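Local coordinates for oxidoreductase, 2OG-Fe oxygenase family protein, putative, expressed (Oryza sativa subsp. japonica, PDB 5XEG) that probably acts as an iron(II)- and 2-oxoglutarate-dependent dioxygenase of the AlkB family, this chain being its 2OG-Fe(II) oxygenase domain, at residues 162-167 against 199-204; 52-57 against 129-134; 46-51 against 134-139. All blocks are in the same frame, centred on the assembly; numbering follows the deposited sequence.

Contact 1. Residues 162-167 against 199-204; sequences DTAEFL and HGVSRI. With MN (manganese (II) ion), chain C; AKG (2-oxoglutaric acid), chain B.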
# COMPACT_ATOMS: atom_id res chain seq x y z
N ASP A 162 -13.50 0.33 -2.23
CA ASP A 162 -14.12 0.07 -0.93
C ASP A 162 -13.10 0.27 0.21
O ASP A 162 -11.88 0.04 0.07
CB ASP A 162 -14.69 -1.33 -0.89
CG ASP A 162 -15.84 -1.55 -1.86
OD1 ASP A 162 -16.65 -0.58 -2.04
OD2 ASP A 162 -15.94 -2.72 -2.38
N THR A 163 -13.63 0.63 1.35
CA THR A 163 -12.85 0.84 2.58
C THR A 163 -12.31 -0.46 3.09
O THR A 163 -13.00 -1.52 3.08
CB THR A 163 -13.74 1.52 3.60
OG1 THR A 163 -14.09 2.81 3.10
CG2 THR A 163 -13.07 1.66 4.96
N ALA A 164 -11.05 -0.44 3.56
CA ALA A 164 -10.51 -1.58 4.31
C ALA A 164 -10.46 -1.27 5.82
O ALA A 164 -10.16 -0.13 6.20
CB ALA A 164 -9.10 -1.87 3.85
N GLU A 165 -10.75 -2.29 6.65
CA GLU A 165 -10.41 -2.26 8.07
C GLU A 165 -8.92 -2.74 8.17
O GLU A 165 -8.63 -3.86 7.83
CB GLU A 165 -11.39 -3.12 8.86
CG GLU A 165 -12.81 -2.64 8.67
CD GLU A 165 -13.90 -3.34 9.50
OE1 GLU A 165 -13.61 -4.08 10.48
OE2 GLU A 165 -15.07 -3.05 9.21
N PHE A 166 -8.02 -1.85 8.49
CA PHE A 166 -6.59 -2.15 8.51
C PHE A 166 -6.14 -2.33 9.93
O PHE A 166 -6.35 -1.43 10.79
CB PHE A 166 -5.86 -0.97 7.84
CG PHE A 166 -4.39 -1.11 7.71
CD1 PHE A 166 -3.84 -1.86 6.67
CD2 PHE A 166 -3.54 -0.46 8.60
CE1 PHE A 166 -2.46 -1.96 6.54
CE2 PHE A 166 -2.17 -0.58 8.47
CZ PHE A 166 -1.63 -1.27 7.43
N LEU A 167 -5.50 -3.45 10.21
CA LEU A 167 -5.02 -3.75 11.57
C LEU A 167 -3.51 -3.40 11.65
O LEU A 167 -2.77 -3.64 10.70
CB LEU A 167 -5.13 -5.24 11.87
CG LEU A 167 -6.36 -5.81 12.53
CD1 LEU A 167 -7.60 -5.02 12.29
CD2 LEU A 167 -6.47 -7.32 12.29
N HIS A 199 0.86 -5.83 10.35
CA HIS A 199 -0.26 -5.13 9.77
C HIS A 199 -0.99 -6.05 8.81
O HIS A 199 -0.46 -7.10 8.39
CB HIS A 199 0.13 -3.82 9.06
CG HIS A 199 1.10 -4.03 7.97
ND1 HIS A 199 2.45 -4.26 8.21
CD2 HIS A 199 0.92 -4.17 6.63
CE1 HIS A 199 3.05 -4.51 7.07
NE2 HIS A 199 2.17 -4.40 6.09
N GLY A 200 -2.23 -5.69 8.54
CA GLY A 200 -2.99 -6.51 7.61
C GLY A 200 -4.40 -5.93 7.41
O GLY A 200 -4.70 -4.87 7.90
N VAL A 201 -5.22 -6.63 6.63
CA VAL A 201 -6.55 -6.16 6.24
C VAL A 201 -7.56 -7.22 6.77
O VAL A 201 -7.53 -8.36 6.33
CB VAL A 201 -6.66 -5.96 4.72
CG1 VAL A 201 -8.11 -5.62 4.36
CG2 VAL A 201 -5.77 -4.85 4.26
N SER A 202 -8.39 -6.83 7.74
CA SER A 202 -9.30 -7.77 8.37
C SER A 202 -10.60 -7.90 7.65
O SER A 202 -11.31 -8.91 7.82
CB SER A 202 -9.55 -7.38 9.83
OG SER A 202 -9.94 -6.05 9.91
N ARG A 203 -10.95 -6.88 6.86
CA ARG A 203 -12.28 -6.84 6.21
C ARG A 203 -12.25 -5.75 5.15
O ARG A 203 -11.58 -4.69 5.31
CB ARG A 203 -13.34 -6.46 7.25
CG ARG A 203 -14.77 -6.54 6.70
CD ARG A 203 -15.72 -5.91 7.68
NE ARG A 203 -17.15 -5.99 7.30
CZ ARG A 203 -17.84 -7.10 7.45
NH1 ARG A 203 -17.23 -8.22 7.89
NH2 ARG A 203 -19.15 -7.10 7.18
N ILE A 204 -12.99 -5.97 4.09
CA ILE A 204 -13.32 -4.98 3.12
C ILE A 204 -14.78 -4.57 3.38
O ILE A 204 -15.61 -5.46 3.48
CB ILE A 204 -13.16 -5.47 1.67
CG1 ILE A 204 -11.78 -6.00 1.37
CG2 ILE A 204 -13.56 -4.33 0.70
CD1 ILE A 204 -10.70 -4.99 1.57
MN MN C . 2.46 -5.38 4.12
C1 AKG B . 0.97 -5.85 1.63
O1 AKG B . 2.15 -6.01 1.98
O2 AKG B . 0.51 -6.36 0.58
C2 AKG B . 0.08 -5.04 2.46
O5 AKG B . 0.24 -5.00 3.67
C3 AKG B . -1.03 -4.25 1.82
C4 AKG B . -2.11 -3.95 2.86
C5 AKG B . -3.25 -3.22 2.20
O3 AKG B . -3.54 -2.07 2.61
O4 AKG B . -3.88 -3.79 1.28
O HOH W 1 2.66 -3.38 3.22
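Strand 164-167 runs antiparallel to strand 199-204, their axes 4.6 Å apart at closest and 143° between their directions. Both belong to the smaller sheet of the double-stranded beta-helix (jelly-roll) core of 2-oxoglutarate oxygenases. Leu167 and Gly200 form a hydrogen-bonded pair. Leu167 N gives to Gly200 O at 2.8 Å, and Gly200 N returns a bond to Leu167 O. Farther along, Glu165 N bonds to Arg203 O, but Ser202 N reaches Glu165 O, at 3.0 Å and nearly in line with the carbonyl. Ser202 and Arg203 thus both face Glu165, consistent with a beta bulge. The OG of Ser202 adds a weak bond to Glu165 O.

Ala164, Phe166, Val201 and Ile204 share the face turned to the 2-oxoglutarate pocket. A chi1 of -178° in Phe166 carries the ring tip along the neighbouring strand, where CZ lies 3.5 Å from His199 CB. The two rings meet rim to rim, with their planes 32° apart. Val201 splits its methyls: CG1 packs on Ala164 CB, while CG2 sits 3.6 Å from C5 of 2-oxoglutarate. Arg223, from strand 223-229, packs against Ala164, Val201 and Ile204.

Glu165 and Arg203 lie on the other face. Their side chains run alongside each other, and Glu165 OE2 touches Arg203 CD. The charged ends are too far apart for a salt bridge; Glu165 OE2 pairs with Lys205 instead.

His199 belongs to the metal site with His139 and Asp141. Its ND1 is held by the carbonyl of Ile197, which, with the metal, helps to fix the ring's rotation. The ketone O5 of 2-oxoglutarate lies at the ring edge, in plane, and NE2 binds manganese at 2.2 Å.

Contact 2. Residues 52-57 against 129-134; sequences KLSLQM and FYTSSG. With AKG (2-oxoglutaric acid), chain B.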
# COMPACT_ATOMS: atom_id res chain seq x y z
N LYS A 52 -4.38 -15.14 3.35
CA LYS A 52 -5.13 -14.23 2.50
C LYS A 52 -6.39 -14.90 2.00
O LYS A 52 -6.50 -16.13 1.97
CB LYS A 52 -4.26 -13.78 1.32
CG LYS A 52 -3.98 -14.82 0.21
CD LYS A 52 -3.41 -16.18 0.67
CE LYS A 52 -2.83 -17.08 -0.44
NZ LYS A 52 -2.58 -18.42 0.13
N LEU A 53 -7.35 -14.08 1.56
CA LEU A 53 -8.59 -14.53 0.96
C LEU A 53 -8.95 -13.52 -0.13
O LEU A 53 -8.87 -12.34 0.11
CB LEU A 53 -9.76 -14.47 1.96
CG LEU A 53 -9.92 -15.50 3.09
CD1 LEU A 53 -11.09 -15.03 4.00
CD2 LEU A 53 -10.18 -16.95 2.61
N SER A 54 -9.34 -14.02 -1.31
CA SER A 54 -9.91 -13.16 -2.35
C SER A 54 -9.01 -12.02 -2.70
O SER A 54 -9.48 -10.90 -2.88
CB SER A 54 -11.26 -12.66 -1.94
OG SER A 54 -12.12 -13.80 -1.74
N LEU A 55 -7.75 -12.38 -2.90
CA LEU A 55 -6.68 -11.44 -3.19
C LEU A 55 -5.96 -11.86 -4.46
O LEU A 55 -5.50 -13.00 -4.59
CB LEU A 55 -5.66 -11.46 -2.03
CG LEU A 55 -4.40 -10.58 -2.20
CD1 LEU A 55 -4.80 -9.13 -2.32
CD2 LEU A 55 -3.54 -10.72 -0.95
N GLN A 56 -5.78 -10.91 -5.36
CA GLN A 56 -4.83 -11.03 -6.45
C GLN A 56 -3.80 -9.90 -6.40
O GLN A 56 -4.04 -8.85 -5.79
CB GLN A 56 -5.63 -10.90 -7.77
CG GLN A 56 -6.76 -11.96 -7.96
CD GLN A 56 -7.62 -11.54 -9.18
OE1 GLN A 56 -7.14 -11.63 -10.26
NE2 GLN A 56 -8.85 -11.01 -8.96
N MET A 57 -2.65 -10.10 -7.02
CA MET A 57 -1.57 -9.14 -6.92
C MET A 57 -0.81 -9.03 -8.22
O MET A 57 -0.83 -9.95 -9.04
CB MET A 57 -0.60 -9.47 -5.78
CG MET A 57 0.05 -10.84 -5.92
SD MET A 57 1.22 -11.20 -4.56
CE MET A 57 2.62 -10.25 -5.10
N PHE A 129 -5.34 -6.46 -5.26
CA PHE A 129 -6.74 -6.27 -5.50
C PHE A 129 -7.53 -7.26 -4.65
O PHE A 129 -7.35 -8.46 -4.75
CB PHE A 129 -7.17 -6.40 -6.92
CG PHE A 129 -8.67 -6.13 -7.06
CD1 PHE A 129 -9.11 -4.86 -6.86
CD2 PHE A 129 -9.57 -7.15 -7.23
CE1 PHE A 129 -10.44 -4.56 -6.89
CE2 PHE A 129 -10.93 -6.84 -7.29
CZ PHE A 129 -11.34 -5.58 -7.09
N TYR A 130 -8.43 -6.73 -3.80
CA TYR A 130 -9.29 -7.53 -2.97
C TYR A 130 -10.72 -7.46 -3.47
O TYR A 130 -11.20 -6.34 -3.71
CB TYR A 130 -9.31 -6.94 -1.56
CG TYR A 130 -8.01 -6.83 -0.84
CD1 TYR A 130 -7.14 -5.77 -1.11
CD2 TYR A 130 -7.67 -7.74 0.17
CE1 TYR A 130 -5.94 -5.62 -0.45
CE2 TYR A 130 -6.43 -7.60 0.82
CZ TYR A 130 -5.62 -6.50 0.54
OH TYR A 130 -4.45 -6.44 1.23
N THR A 131 -11.39 -8.59 -3.71
CA THR A 131 -12.85 -8.55 -3.89
C THR A 131 -13.54 -8.34 -2.56
O THR A 131 -12.89 -8.10 -1.54
CB THR A 131 -13.37 -9.76 -4.66
OG1 THR A 131 -13.04 -10.94 -3.96
CG2 THR A 131 -12.76 -9.78 -6.00
N SER A 132 -14.89 -8.38 -2.52
CA SER A 132 -15.56 -7.97 -1.25
C SER A 132 -15.24 -8.85 -0.03
O SER A 132 -15.32 -8.34 1.11
CB SER A 132 -17.08 -8.01 -1.48
OG SER A 132 -17.42 -7.18 -2.58
N SER A 133 -14.95 -10.11 -0.25
CA SER A 133 -14.58 -11.08 0.84
C SER A 133 -13.10 -11.08 1.13
O SER A 133 -12.62 -11.96 1.79
CB SER A 133 -14.99 -12.51 0.47
OG SER A 133 -14.49 -12.94 -0.79
N GLY A 134 -12.39 -10.09 0.61
CA GLY A 134 -10.95 -10.04 0.82
C GLY A 134 -10.43 -9.83 2.21
O GLY A 134 -11.06 -9.15 3.04
C1 AKG B . 0.97 -5.85 1.63
O1 AKG B . 2.15 -6.01 1.98
O2 AKG B . 0.51 -6.36 0.58
C2 AKG B . 0.08 -5.04 2.46
O5 AKG B . 0.24 -5.00 3.67
C3 AKG B . -1.03 -4.25 1.82
C4 AKG B . -2.11 -3.95 2.86
C5 AKG B . -3.25 -3.22 2.20
O3 AKG B . -3.54 -2.07 2.61
O4 AKG B . -3.88 -3.79 1.28
O HOH W 2 -9.15 -10.44 -6.04
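The Tyr130 ring carries Leu55 on one face and meets 2-oxoglutarate at its edge. Leu55 CD1 sits 3.8 Å from the ring centroid, 9° off the normal, a CH-pi contact. The Phe129 ring has Gln56 NE2 at its edge, near its plane. These residues join edge strand 55-59 to strand 124-131 in the larger sheet of the jelly-roll core, antiparallel. Leu55 and Tyr130 share the face on which 2-oxoglutarate binds; Gln56 and Phe129 take the other face.

Leu55 CD1 is brought over the tyrosine by a chi1 of 177°, which turns CG away from the backbone N. Tyr130 OH gives a 2.7 Å hydrogen bond to O4 of 2-oxoglutarate. Arg223 bonds the cosubstrate too. A phenylalanine in place of Tyr130 would probably leave O4 without this hydroxyl donor.

The backbone bonds between Gln56 and Phe129 are nearly straight. Water 2 adds a bridge, accepting from Gln56 NE2 and donating to Phe129 O.

Beyond Tyr130 the chain folds back through a type I turn from Thr131 to Gly134. Thr131 N bonds to Ser54 O at 3.1 Å. Gly134 lies close to Tyr130, and a CB on it would clash with Tyr130 CB. Ser54 OG and Ser133 OG, the latter inside the turn, are 2.7 Å apart in a hydrogen bond that either could donate.

Contact 3. Residues 46-51 against 134-139; sequences GYRDGG and GKLGLH. With MN (manganese (II) ion), chain C; AKG (2-oxoglutaric acid), chain B.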
# COMPACT_ATOMS: atom_id res chain seq x y z
N GLY A 46 0.09 -18.06 -4.50
CA GLY A 46 -0.19 -19.27 -3.77
C GLY A 46 0.02 -19.09 -2.24
O GLY A 46 -0.55 -19.83 -1.46
N TYR A 47 0.84 -18.15 -1.89
CA TYR A 47 1.26 -17.89 -0.50
C TYR A 47 1.33 -16.38 -0.26
O TYR A 47 1.90 -15.62 -1.08
CB TYR A 47 2.67 -18.49 -0.27
CG TYR A 47 3.42 -17.85 0.92
CD1 TYR A 47 2.93 -18.02 2.20
CD2 TYR A 47 4.60 -17.11 0.76
CE1 TYR A 47 3.58 -17.43 3.30
CE2 TYR A 47 5.23 -16.55 1.82
CZ TYR A 47 4.71 -16.72 3.11
OH TYR A 47 5.33 -16.13 4.18
N ARG A 48 0.82 -15.95 0.91
CA ARG A 48 1.14 -14.66 1.47
C ARG A 48 1.38 -14.81 2.93
O ARG A 48 0.64 -15.54 3.59
CB ARG A 48 -0.01 -13.65 1.29
CG ARG A 48 -0.23 -13.17 -0.16
CD ARG A 48 0.92 -12.37 -0.78
NE ARG A 48 1.12 -11.15 -0.04
CZ ARG A 48 0.69 -9.93 -0.33
NH1 ARG A 48 0.19 -9.60 -1.52
NH2 ARG A 48 0.88 -9.00 0.57
N ASP A 49 2.38 -14.12 3.43
CA ASP A 49 2.69 -14.17 4.90
C ASP A 49 1.48 -13.61 5.58
O ASP A 49 1.03 -12.44 5.29
CB ASP A 49 3.87 -13.28 5.19
CG ASP A 49 4.46 -13.44 6.61
OD1 ASP A 49 3.97 -14.26 7.41
OD2 ASP A 49 5.47 -12.76 6.87
N GLY A 50 0.92 -14.40 6.50
CA GLY A 50 -0.30 -14.02 7.20
C GLY A 50 -1.55 -14.66 6.70
O GLY A 50 -2.60 -14.59 7.36
N GLY A 51 -1.47 -15.28 5.52
CA GLY A 51 -2.64 -15.78 4.85
C GLY A 51 -3.41 -14.70 4.15
O GLY A 51 -3.15 -13.51 4.32
N GLY A 134 -12.39 -10.09 0.61
CA GLY A 134 -10.95 -10.04 0.82
C GLY A 134 -10.43 -9.83 2.21
O GLY A 134 -11.06 -9.15 3.04
N LYS A 135 -9.25 -10.41 2.49
CA LYS A 135 -8.51 -10.20 3.75
C LYS A 135 -7.04 -10.54 3.52
O LYS A 135 -6.71 -11.25 2.59
CB LYS A 135 -8.91 -11.14 4.87
CG LYS A 135 -10.35 -11.28 5.13
CD LYS A 135 -10.62 -12.05 6.40
CE LYS A 135 -12.12 -12.16 6.58
NZ LYS A 135 -12.35 -12.31 8.03
N LEU A 136 -6.20 -10.00 4.38
CA LEU A 136 -4.73 -10.24 4.36
C LEU A 136 -4.29 -10.26 5.82
O LEU A 136 -4.53 -9.28 6.52
CB LEU A 136 -3.99 -9.15 3.61
CG LEU A 136 -2.47 -9.32 3.49
CD1 LEU A 136 -2.05 -10.63 2.87
CD2 LEU A 136 -1.83 -8.13 2.80
N GLY A 137 -3.70 -11.38 6.24
CA GLY A 137 -3.41 -11.55 7.66
C GLY A 137 -2.23 -10.73 8.10
O GLY A 137 -1.50 -10.12 7.31
N LEU A 138 -2.07 -10.62 9.43
CA LEU A 138 -0.99 -9.80 9.98
C LEU A 138 0.38 -10.28 9.55
O LEU A 138 0.69 -11.46 9.61
CB LEU A 138 -1.03 -9.87 11.53
CG LEU A 138 -2.23 -9.14 12.13
CD1 LEU A 138 -2.21 -9.32 13.67
CD2 LEU A 138 -2.25 -7.68 11.79
N HIS A 139 1.23 -9.35 9.16
CA HIS A 139 2.60 -9.65 8.76
C HIS A 139 3.42 -8.37 8.87
O HIS A 139 2.85 -7.27 8.93
CB HIS A 139 2.67 -10.16 7.29
CG HIS A 139 2.21 -9.14 6.32
ND1 HIS A 139 0.87 -8.83 6.18
CD2 HIS A 139 2.89 -8.25 5.56
CE1 HIS A 139 0.76 -7.83 5.34
NE2 HIS A 139 1.96 -7.43 4.99
MN MN C . 2.46 -5.38 4.12
C1 AKG B . 0.97 -5.85 1.63
O1 AKG B . 2.15 -6.01 1.98
O2 AKG B . 0.51 -6.36 0.58
C2 AKG B . 0.08 -5.04 2.46
O5 AKG B . 0.24 -5.00 3.67
C3 AKG B . -1.03 -4.25 1.82
C4 AKG B . -2.11 -3.95 2.86
C5 AKG B . -3.25 -3.22 2.20
O3 AKG B . -3.54 -2.07 2.61
O4 AKG B . -3.88 -3.79 1.28
O HOH W 1 2.66 -3.38 3.22
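Leu136 lays CD1 over one face of the Arg48 guanidinium, and its CD2 lies 3.6 Å from Arg48 NH2. Leu136 CG is anti to the backbone N (chi1 -178°), and this sets CD2 beside both Arg48 NH2 and C2 of 2-oxoglutarate. CD1 also rests against Gly51 O.

The Arg48 chain is folded, with bends at chi2 and chi3. The fold curls the guanidinium back toward the pocket. NH2 then donates to O2 of 2-oxoglutarate at 2.7 Å, with the acceptor at the edge of the group, near its plane. NH1 bonds to the side chain of Asn128, which helps to hold the plane in place.

Strand 134-139 is an edge strand of the smaller sheet in the jelly-roll core, and it delivers His139 to the metal. With Asp141 and His199, His139 completes the His-X-Asp...His facial triad of this family. His139 NE2 binds manganese at 2.3 Å. ND1 donates to Gly137 O at 2.9 Å, and that oxygen lies in the ring plane. Metal and carbonyl together fix the rotation of the imidazole.

Asp49 O approaches His139 CB at 3.4 Å. The Asp49 carboxylate crosses the histidine side chain at a slant, its plane 46° from the ring, and OD2 forms a salt bridge with Lys142.

A type II turn from Arg48 to Gly51 brings the loop against the strand. A CB on Gly50 would clash with the carbonyls of Gly137 and Leu138. Gly137 N bonds to Gly51 O at 2.9 Å, from above the carbonyl plane.

The contacts surround one bound 2-oxoglutarate. Contact 1 is the most buried, and contacts 2 and 3 are partly buried. Strands 198-204 of contact 1 and 134-139 of contact 3 are neighbours in the smaller sheet, and each supplies a histidine to the metal; Val201 N probably bonds to Leu136 O between them. Contact 2 ties the edge of the larger sheet and supplies a hydroxyl for the carboxylate away from the metal, whereas contact 3 supplies an arginine for the one that binds it. Contacts 2 and 3 share Gly134, where the chain passes between the sheets. Contacts 1 and 2 rest on paired strands, but contact 3 sets a glycine-rich loop against a strand.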